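Local atomic coordinates of adenosylmethionine-8-amino-7-oxononanoate aminotransferase (Methanocaldococcus jannaschii, PDB entry 6ZHK), a protein that probably transfers the amino group of S-adenosyl-L-methionine to 7-keto-8-aminopelargonic acid in biotin biosynthesis, using pyridoxal 5'-phosphate as cofactor. Residues R145-S150 with K181-N186; I149-G154 with V231-G236; A162-G167 with P177-G182; E226-V231 with N261-I266. All coordinates share one frame; numbering follows the deposited sequence.

Interaction 1 of 4, residues R145-S150 with K181-N186; sequences RTKFIS and KGYHAN
Ile149 and Ser150 pair in parallel with Tyr183 and His184, which places strand 183-185 at the margin of the main sheet of this fold-type I aminotransferase; the two axes lie 12° apart. Backbone bonds come first. Phe148 O accepts Tyr183 N at 2.9 Å, Tyr183 O accepts Ser150 N at 2.9 Å, and Ser150 O accepts Ala185 N at 2.9 Å.

Aromatic contacts fill the side of Phe148. Its CG is wedged between the backbone N and the carbonyl carbon (chi1 64°), which lays one ring face over Gly182, whose CA is 3.8 Å from the ring centroid. The rim of the same ring points at the face of His184 in an offset edge-to-face pair with planes at 79°, while His184 NE2 bonds to Gly166 O. With alanine at Phe148, a gap would probably open over Gly182 and the His184 ring would lose its edge-on partner.

Apolar packing holds the Ile149 side of the sheet, where Ile149 CG1 meets Tyr183 CB at 4.1 Å. The aliphatic part of Lys147 crosses the Tyr183 side chain at a slant; the Tyr183 hydroxyl bonds to Glu227 OE1, and Lys147 CD comes to 3.5 Å from Tyr183 OH.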
# COMPACT_ATOMS: atom_id res chain seq x y z
N ARG A 145 0.69 26.82 -4.88
CA ARG A 145 -0.45 25.90 -4.99
C ARG A 145 -0.26 24.70 -4.06
O ARG A 145 0.20 23.63 -4.51
CB ARG A 145 -0.53 25.34 -6.42
CG ARG A 145 -0.68 26.40 -7.50
CD ARG A 145 -2.07 26.11 -7.99
NE ARG A 145 -2.09 26.59 -9.33
CZ ARG A 145 -3.07 26.45 -10.18
NH1 ARG A 145 -4.13 25.69 -9.89
NH2 ARG A 145 -2.89 26.99 -11.37
N THR A 146 -0.62 24.91 -2.79
CA THR A 146 -0.28 24.02 -1.69
C THR A 146 -1.54 23.48 -1.02
O THR A 146 -1.45 22.59 -0.18
CB THR A 146 0.59 24.73 -0.65
OG1 THR A 146 -0.18 25.81 -0.15
CG2 THR A 146 1.84 25.33 -1.24
N LYS A 147 -2.72 23.94 -1.46
CA LYS A 147 -3.96 23.53 -0.83
C LYS A 147 -4.77 22.71 -1.81
O LYS A 147 -4.38 22.51 -2.96
CB LYS A 147 -4.72 24.75 -0.28
CG LYS A 147 -4.07 25.39 0.96
CD LYS A 147 -4.90 26.49 1.59
CE LYS A 147 -4.55 26.81 3.03
NZ LYS A 147 -3.09 27.09 3.19
N PHE A 148 -5.84 22.12 -1.30
CA PHE A 148 -6.69 21.31 -2.15
C PHE A 148 -8.14 21.65 -1.82
O PHE A 148 -8.41 22.28 -0.81
CB PHE A 148 -6.44 19.84 -1.89
CG PHE A 148 -6.83 19.48 -0.50
CD1 PHE A 148 -5.91 19.58 0.53
CD2 PHE A 148 -8.15 19.12 -0.21
CE1 PHE A 148 -6.30 19.32 1.82
CE2 PHE A 148 -8.54 18.85 1.08
CZ PHE A 148 -7.59 18.95 2.11
N ILE A 149 -9.03 21.21 -2.69
CA ILE A 149 -10.45 21.29 -2.41
C ILE A 149 -11.02 19.88 -2.48
O ILE A 149 -10.77 19.11 -3.43
CB ILE A 149 -11.14 22.16 -3.50
CG1 ILE A 149 -10.79 23.63 -3.32
CG2 ILE A 149 -12.64 21.95 -3.33
CD1 ILE A 149 -11.23 24.53 -4.49
N SER A 150 -11.85 19.56 -1.50
CA SER A 150 -12.56 18.30 -1.53
C SER A 150 -13.94 18.53 -0.87
O SER A 150 -14.42 19.67 -0.87
CB SER A 150 -11.71 17.30 -0.81
OG SER A 150 -12.31 16.02 -0.90
N LYS A 181 -3.55 21.05 5.06
CA LYS A 181 -4.86 21.65 5.15
C LYS A 181 -5.38 22.09 3.77
O LYS A 181 -4.63 22.41 2.85
CB LYS A 181 -4.84 22.80 6.17
CG LYS A 181 -4.37 22.41 7.57
CD LYS A 181 -5.27 21.31 8.15
CE LYS A 181 -4.97 20.93 9.60
NZ LYS A 181 -3.57 20.48 9.76
N GLY A 182 -6.69 22.23 3.66
CA GLY A 182 -7.29 22.66 2.41
C GLY A 182 -8.70 23.17 2.68
O GLY A 182 -8.97 23.65 3.77
N TYR A 183 -9.61 23.00 1.71
CA TYR A 183 -10.98 23.48 1.80
C TYR A 183 -11.95 22.33 1.55
O TYR A 183 -11.75 21.53 0.62
CB TYR A 183 -11.21 24.51 0.70
CG TYR A 183 -10.22 25.65 0.83
CD1 TYR A 183 -10.42 26.62 1.81
CD2 TYR A 183 -9.09 25.74 0.04
CE1 TYR A 183 -9.51 27.65 2.00
CE2 TYR A 183 -8.16 26.78 0.20
CZ TYR A 183 -8.39 27.74 1.18
OH TYR A 183 -7.55 28.77 1.44
N HIS A 184 -13.01 22.25 2.35
CA HIS A 184 -13.95 21.17 2.08
C HIS A 184 -15.32 21.79 1.85
O HIS A 184 -15.80 22.48 2.75
CB HIS A 184 -14.07 20.26 3.29
CG HIS A 184 -12.92 19.37 3.46
ND1 HIS A 184 -11.82 19.73 4.22
CD2 HIS A 184 -12.66 18.15 2.95
CE1 HIS A 184 -10.95 18.73 4.20
NE2 HIS A 184 -11.43 17.77 3.44
N ALA A 185 -15.90 21.57 0.67
CA ALA A 185 -17.27 21.99 0.44
C ALA A 185 -18.24 21.09 1.22
O ALA A 185 -17.88 19.99 1.69
CB ALA A 185 -17.56 21.95 -1.01
N ASN A 186 -19.50 21.54 1.31
CA ASN A 186 -20.49 20.70 1.98
C ASN A 186 -20.78 19.50 1.11
O ASN A 186 -20.69 19.58 -0.12
CB ASN A 186 -21.79 21.43 2.31
CG ASN A 186 -21.58 22.47 3.38
OD1 ASN A 186 -20.98 22.18 4.42
ND2 ASN A 186 -22.07 23.67 3.11
O HOH W 1 -1.78 22.29 2.17

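Interaction 2 of 4, residues I149-G154 with V231-G236; sequences ISVKEG and VILEGG
In the parallel core of the main sheet, Ile149 bridges Val231 across strands 147-151 and 228-234. Ile149 O receives Ile232 N at 3.1 Å and also takes a CA-H contact from Val231 CA at 3.2 Å. Over the bridge, Val231 CG2 presses on Ile149 CB at 3.7 Å. With CG1 anti to the backbone N (chi1 165°), it is the CG2 branch of Val231 that faces Ile149, beneath helices 211-224 and 250-261. Ser150 OG, which bonds to Val165 O, lies 3.2 Å from Ile232 O.

Further along, Val151 CG1 meets Leu233 CD2 at 3.8 Å, the two side chains crossing at about a right angle. Here the parallel pairing ends: Val151 to Gly154 form a type II beta turn, and Gly235 centres an inverse gamma turn. The extended Glu234 side chain reaches from the start of the gamma turn to the beta turn, its OE2 3.5 Å from Gly154 CA. A water donates to Glu234 OE2 at 2.7 Å and to Glu153 O at 3.0 Å. OE2 also accepts the backbone N of Tyr155, a predicted substrate-binding residue, while OE1 accepts Gly239 N.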
# COMPACT_ATOMS: atom_id res chain seq x y z
N ILE A 149 -9.03 21.21 -2.69
CA ILE A 149 -10.45 21.29 -2.41
C ILE A 149 -11.02 19.88 -2.48
O ILE A 149 -10.77 19.11 -3.43
CB ILE A 149 -11.14 22.16 -3.50
CG1 ILE A 149 -10.79 23.63 -3.32
CG2 ILE A 149 -12.64 21.95 -3.33
CD1 ILE A 149 -11.23 24.53 -4.49
N SER A 150 -11.85 19.56 -1.50
CA SER A 150 -12.56 18.30 -1.53
C SER A 150 -13.94 18.53 -0.87
O SER A 150 -14.42 19.67 -0.87
CB SER A 150 -11.71 17.30 -0.81
OG SER A 150 -12.31 16.02 -0.90
N VAL A 151 -14.56 17.46 -0.36
CA VAL A 151 -15.87 17.56 0.29
C VAL A 151 -15.85 16.94 1.67
O VAL A 151 -15.12 16.00 1.94
CB VAL A 151 -17.01 16.96 -0.56
CG1 VAL A 151 -17.27 17.81 -1.79
CG2 VAL A 151 -16.80 15.49 -0.92
N LYS A 152 -16.68 17.52 2.55
CA LYS A 152 -16.89 16.92 3.86
C LYS A 152 -17.50 15.53 3.67
O LYS A 152 -18.33 15.33 2.76
CB LYS A 152 -17.83 17.81 4.66
CG LYS A 152 -17.23 19.14 5.14
CD LYS A 152 -18.33 20.08 5.65
CE LYS A 152 -17.93 21.54 5.50
NZ LYS A 152 -18.65 22.41 6.47
N GLU A 153 -17.05 14.60 4.51
CA GLU A 153 -17.53 13.22 4.54
C GLU A 153 -16.95 12.42 3.38
O GLU A 153 -17.25 11.23 3.28
CB GLU A 153 -19.07 13.10 4.44
CG GLU A 153 -19.87 13.60 5.65
CD GLU A 153 -21.39 13.69 5.46
OE1 GLU A 153 -21.94 13.13 4.46
OE2 GLU A 153 -22.05 14.36 6.29
N GLY A 154 -16.15 13.01 2.48
CA GLY A 154 -15.51 12.19 1.46
C GLY A 154 -14.44 11.28 2.07
O GLY A 154 -13.94 11.56 3.17
N VAL A 231 -8.66 19.44 -7.05
CA VAL A 231 -9.98 19.12 -6.52
C VAL A 231 -10.07 17.59 -6.63
O VAL A 231 -9.64 17.05 -7.62
CB VAL A 231 -11.10 19.80 -7.33
CG1 VAL A 231 -12.44 19.13 -6.97
CG2 VAL A 231 -11.11 21.32 -7.09
N ILE A 232 -10.46 16.90 -5.57
CA ILE A 232 -10.56 15.45 -5.59
C ILE A 232 -11.94 15.08 -5.06
O ILE A 232 -12.41 15.71 -4.08
CB ILE A 232 -9.42 14.76 -4.83
CG1 ILE A 232 -9.63 13.23 -4.88
CG2 ILE A 232 -9.38 15.26 -3.40
CD1 ILE A 232 -8.46 12.42 -4.26
N LEU A 233 -12.61 14.16 -5.77
CA LEU A 233 -13.93 13.65 -5.41
C LEU A 233 -13.94 12.16 -5.67
O LEU A 233 -13.18 11.67 -6.52
CB LEU A 233 -14.99 14.29 -6.37
CG LEU A 233 -15.16 15.81 -6.21
CD1 LEU A 233 -16.21 16.35 -7.19
CD2 LEU A 233 -15.60 16.10 -4.79
N GLU A 234 -14.89 11.45 -5.04
CA GLU A 234 -15.16 10.05 -5.38
C GLU A 234 -15.97 9.94 -6.69
O GLU A 234 -16.57 10.91 -7.12
CB GLU A 234 -15.94 9.42 -4.21
CG GLU A 234 -15.05 9.21 -2.97
CD GLU A 234 -15.81 8.78 -1.72
OE1 GLU A 234 -16.20 7.63 -1.67
OE2 GLU A 234 -16.13 9.65 -0.86
N GLY A 235 -16.06 8.74 -7.28
CA GLY A 235 -16.63 8.54 -8.61
C GLY A 235 -18.17 8.43 -8.58
O GLY A 235 -18.76 7.43 -9.00
N GLY A 236 -18.83 9.47 -8.09
CA GLY A 236 -20.26 9.57 -8.36
C GLY A 236 -21.06 9.08 -7.18
O GLY A 236 -22.30 9.24 -7.15
O HOH W 2 -17.46 8.91 1.32

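Interaction 3 of 4, residues A162-G167 with P177-G182; sequences AMSVGG and PLLFKG
Ser164 meets Leu179 and Phe180 where the last turn of helix 160-165 packs on the extended connection that leads into strand 183-185, a buried contact built round one small polar side chain. The geometry supports this reading on two counts. Ser164 OG accepts the backbone N of Phe180 at 3.0 Å, and it also bonds to Val160 O one turn back in its own helix, so a single hydroxyl ties helix and loop together. Ser164 CB, meanwhile, makes a CH-pi contact squarely over the Phe180 ring, 3.4 Å from the centroid and only 6° off the ring normal. Phe180 carries its CG in the position between backbone N and carbonyl carbon (chi1 57°), and this folds the ring back over the serine.

Apolar groups flank the centre. Val165 CG1 approaches Phe180 CE1 obliquely at 3.9 Å, and Met163 CB touches Leu179 CD2 at 3.8 Å. A water lies 2.9 Å from Ser164 O and 2.8 Å from Phe180 O. On the loop itself, Lys181 NZ curls back to donate to Leu179 O at 2.6 Å.

Leu178 of the second subunit packs on Phe180, and Lys131 of the second subunit packs on Met163. The contact thus belongs to the homodimer interface of a class-III aminotransferase, where the end of helix 160-165 and the connection leading into strand 183-185 are packed against the partner chain.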
# COMPACT_ATOMS: atom_id res chain seq x y z
N ALA A 162 -3.94 10.61 2.11
CA ALA A 162 -5.35 10.28 1.84
C ALA A 162 -6.27 10.89 2.90
O ALA A 162 -7.34 11.36 2.57
CB ALA A 162 -5.53 8.75 1.80
N MET A 163 -5.86 10.82 4.18
CA MET A 163 -6.73 11.36 5.24
C MET A 163 -6.87 12.89 5.05
O MET A 163 -7.92 13.42 5.39
CB MET A 163 -6.13 11.15 6.65
CG MET A 163 -6.18 9.71 7.10
SD MET A 163 -5.79 9.61 8.88
CE MET A 163 -4.00 9.83 8.85
N SER A 164 -5.80 13.59 4.66
CA SER A 164 -5.79 15.07 4.56
C SER A 164 -6.87 15.51 3.58
O SER A 164 -7.63 16.43 3.87
CB SER A 164 -4.45 15.67 4.10
OG SER A 164 -3.47 15.32 5.07
N VAL A 165 -6.95 14.79 2.46
CA VAL A 165 -7.85 15.27 1.41
C VAL A 165 -9.25 14.73 1.61
O VAL A 165 -10.22 15.25 0.99
CB VAL A 165 -7.34 14.99 -0.01
CG1 VAL A 165 -6.06 15.74 -0.35
CG2 VAL A 165 -7.25 13.50 -0.33
N GLY A 166 -9.34 13.69 2.45
CA GLY A 166 -10.65 13.13 2.79
C GLY A 166 -11.36 14.09 3.73
O GLY A 166 -10.74 15.04 4.24
N GLY A 167 -12.63 13.80 3.98
CA GLY A 167 -13.39 14.61 4.91
C GLY A 167 -14.02 13.74 6.00
O GLY A 167 -15.12 14.06 6.46
N PRO A 177 -3.49 17.45 13.58
CA PRO A 177 -2.14 18.04 13.59
C PRO A 177 -1.16 17.50 12.54
O PRO A 177 -0.21 18.17 12.17
CB PRO A 177 -1.60 17.67 14.98
CG PRO A 177 -2.90 17.61 15.78
CD PRO A 177 -3.86 16.88 14.87
N LEU A 178 -1.43 16.30 12.02
CA LEU A 178 -0.51 15.69 11.06
C LEU A 178 -0.99 15.90 9.62
O LEU A 178 -0.27 15.56 8.68
CB LEU A 178 -0.42 14.19 11.27
CG LEU A 178 -0.09 13.70 12.68
CD1 LEU A 178 -0.02 12.16 12.66
CD2 LEU A 178 1.20 14.38 13.16
N LEU A 179 -2.17 16.47 9.45
CA LEU A 179 -2.73 16.53 8.10
C LEU A 179 -2.43 17.89 7.45
O LEU A 179 -2.37 18.91 8.14
CB LEU A 179 -4.24 16.37 8.20
CG LEU A 179 -4.74 15.13 8.96
CD1 LEU A 179 -6.29 15.09 8.86
CD2 LEU A 179 -4.11 13.88 8.35
N PHE A 180 -2.24 17.89 6.13
CA PHE A 180 -2.03 19.15 5.45
C PHE A 180 -3.42 19.71 5.14
O PHE A 180 -4.36 18.93 5.00
CB PHE A 180 -1.13 19.04 4.20
CG PHE A 180 -1.60 18.06 3.16
CD1 PHE A 180 -2.60 18.40 2.26
CD2 PHE A 180 -1.05 16.79 3.10
CE1 PHE A 180 -3.02 17.52 1.28
CE2 PHE A 180 -1.49 15.89 2.14
CZ PHE A 180 -2.45 16.26 1.20
N LYS A 181 -3.55 21.05 5.06
CA LYS A 181 -4.86 21.65 5.15
C LYS A 181 -5.38 22.09 3.77
O LYS A 181 -4.63 22.41 2.85
CB LYS A 181 -4.84 22.80 6.17
CG LYS A 181 -4.37 22.41 7.57
CD LYS A 181 -5.27 21.31 8.15
CE LYS A 181 -4.97 20.93 9.60
NZ LYS A 181 -3.57 20.48 9.76
N GLY A 182 -6.69 22.23 3.66
CA GLY A 182 -7.29 22.66 2.41
C GLY A 182 -8.70 23.17 2.68
O GLY A 182 -8.97 23.65 3.77
O HOH W 3 -6.93 18.36 5.89

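Interaction 4 of 4, residues E226-V231 with N261-I266; sequences EEVFCV and NDVIFI
Val231 and Phe265 form a parallel bridge in which Val231 N donates to Ile264 O at 2.9 Å and Val231 O accepts Ile266 N at 2.8 Å. The bridge closes a beta-alpha-beta crossover of the main sheet: strand 228-234 returns through helix 250-261, which ends in a Schellman motif at Asp262, to its neighbour 265-268. The touching parts nevertheless diverge by 39°, consistent with the corner the chain turns at Phe229.

Val263 CG1 extends anti to its backbone N (chi1 176°) and touches two valines, Val228 CG1 at 3.7 Å and Val231 CG2 at 4.1 Å. On the side covered by helix 250-261, the Phe265 ring turns its edge to Val231 O, which lies near the ring plane 3.4 Å from Phe265 CD1; the same carbon touches Val231 CG1 at 4.0 Å. Ala255 and Cys258 of helix 250-261 also touch this side chain. A serine in place of Phe265 would probably open a gap beside Val231 CG1 under that helix, and strip the edge-on C-H from the Val231 carbonyl.

The side chains of Cys230, Ile264 and Ile266 lie on the other side of the sheet, where Ile264 and Ile266 touch helix 122-140. Cys230 CB rests on Ile266 CD1 at 3.8 Å. At the corner, Phe229 packs on Leu178 of the second subunit. Its carbonyl is buried here without a polar partner, Phe229 O lying 3.6 Å from Ile264 CB.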
# COMPACT_ATOMS: atom_id res chain seq x y z
N GLU A 226 -5.94 29.68 -7.54
CA GLU A 226 -4.52 29.92 -7.76
C GLU A 226 -3.74 29.43 -6.54
O GLU A 226 -2.52 29.48 -6.55
CB GLU A 226 -4.23 31.41 -8.05
CG GLU A 226 -4.83 31.84 -9.40
CD GLU A 226 -4.60 33.26 -9.90
OE1 GLU A 226 -3.51 33.81 -9.70
OE2 GLU A 226 -5.53 33.84 -10.48
N GLU A 227 -4.42 28.94 -5.51
CA GLU A 227 -3.70 28.42 -4.34
C GLU A 227 -3.90 26.93 -4.17
O GLU A 227 -3.51 26.35 -3.14
CB GLU A 227 -4.08 29.15 -3.05
CG GLU A 227 -5.45 28.86 -2.49
CD GLU A 227 -5.91 29.84 -1.41
OE1 GLU A 227 -5.54 29.64 -0.24
OE2 GLU A 227 -6.67 30.81 -1.72
N VAL A 228 -4.48 26.27 -5.18
CA VAL A 228 -4.93 24.88 -4.99
C VAL A 228 -4.26 24.00 -6.06
O VAL A 228 -4.16 24.44 -7.21
CB VAL A 228 -6.48 24.89 -5.08
CG1 VAL A 228 -7.08 23.64 -5.69
CG2 VAL A 228 -7.09 25.20 -3.71
N PHE A 229 -3.74 22.81 -5.67
CA PHE A 229 -3.15 21.89 -6.65
C PHE A 229 -4.09 20.79 -7.14
O PHE A 229 -3.79 20.14 -8.15
CB PHE A 229 -1.82 21.31 -6.14
CG PHE A 229 -1.98 20.47 -4.90
CD1 PHE A 229 -2.36 19.13 -5.03
CD2 PHE A 229 -1.86 21.02 -3.63
CE1 PHE A 229 -2.52 18.33 -3.90
CE2 PHE A 229 -1.97 20.20 -2.50
CZ PHE A 229 -2.30 18.86 -2.63
N CYS A 230 -5.23 20.62 -6.46
CA CYS A 230 -6.25 19.74 -7.03
C CYS A 230 -7.61 19.93 -6.36
O CYS A 230 -7.71 20.59 -5.33
CB CYS A 230 -5.81 18.29 -6.85
SG CYS A 230 -5.95 17.73 -5.12
N VAL A 231 -8.66 19.44 -7.05
CA VAL A 231 -9.98 19.12 -6.52
C VAL A 231 -10.07 17.59 -6.63
O VAL A 231 -9.64 17.05 -7.62
CB VAL A 231 -11.10 19.80 -7.33
CG1 VAL A 231 -12.44 19.13 -6.97
CG2 VAL A 231 -11.11 21.32 -7.09
N ASN A 261 -10.79 26.97 -14.61
CA ASN A 261 -9.99 27.68 -13.62
C ASN A 261 -8.60 27.08 -13.46
O ASN A 261 -7.91 27.45 -12.51
CB ASN A 261 -10.68 27.72 -12.24
CG ASN A 261 -11.95 28.55 -12.18
OD1 ASN A 261 -13.09 28.05 -12.32
ND2 ASN A 261 -11.78 29.83 -11.91
N ASP A 262 -8.18 26.22 -14.39
CA ASP A 262 -6.80 25.76 -14.43
C ASP A 262 -6.46 25.01 -13.15
O ASP A 262 -5.38 25.21 -12.62
CB ASP A 262 -5.80 26.91 -14.65
CG ASP A 262 -4.37 26.44 -14.90
OD1 ASP A 262 -4.16 25.37 -15.56
OD2 ASP A 262 -3.45 27.14 -14.40
N VAL A 263 -7.39 24.16 -12.68
CA VAL A 263 -7.10 23.28 -11.55
C VAL A 263 -7.16 21.80 -11.98
O VAL A 263 -8.08 21.40 -12.66
CB VAL A 263 -8.05 23.55 -10.37
CG1 VAL A 263 -7.83 22.56 -9.18
CG2 VAL A 263 -8.02 25.02 -9.93
N ILE A 264 -6.22 20.96 -11.52
CA ILE A 264 -6.27 19.50 -11.74
C ILE A 264 -7.47 18.89 -11.01
O ILE A 264 -7.75 19.20 -9.83
CB ILE A 264 -4.95 18.82 -11.29
CG1 ILE A 264 -3.88 18.94 -12.38
CG2 ILE A 264 -5.19 17.34 -10.98
CD1 ILE A 264 -2.48 18.57 -11.85
N PHE A 265 -8.19 17.99 -11.73
CA PHE A 265 -9.31 17.30 -11.12
C PHE A 265 -8.94 15.83 -11.00
O PHE A 265 -8.60 15.18 -12.00
CB PHE A 265 -10.59 17.46 -11.97
CG PHE A 265 -11.81 16.74 -11.41
CD1 PHE A 265 -12.03 16.66 -10.04
CD2 PHE A 265 -12.75 16.15 -12.25
CE1 PHE A 265 -13.15 16.02 -9.52
CE2 PHE A 265 -13.86 15.48 -11.74
CZ PHE A 265 -14.06 15.42 -10.38
N ILE A 266 -8.95 15.30 -9.74
CA ILE A 266 -8.64 13.91 -9.49
C ILE A 266 -9.93 13.19 -9.19
O ILE A 266 -10.65 13.62 -8.31
CB ILE A 266 -7.70 13.83 -8.26
CG1 ILE A 266 -6.44 14.67 -8.52
CG2 ILE A 266 -7.45 12.35 -7.98
CD1 ILE A 266 -5.41 14.53 -7.33

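In the fold
Interactions 1, 2 and 4 are consecutive steps across one sheet, in the order 183-185, 147-151, 228-234, 265-268. Interactions 1 and 2 share Ile149 and Ser150, with centres about 10 Å apart; interactions 2 and 4 share Val231. Interaction 3 joins the sheet through two bonds: Gly166 O accepts His184 NE2 at 2.9 Å, and Val165 O accepts Ser150 OG. It also meets the turn of interaction 2, where Gly154 O and Gly167 N are 2.7 Å apart. Interaction 2 lies nearest the predicted active site: the Glu234 side chain is about 4 Å from that of Tyr155, and Ile232 about 5 Å from Asp268, a predicted cofactor-binding residue.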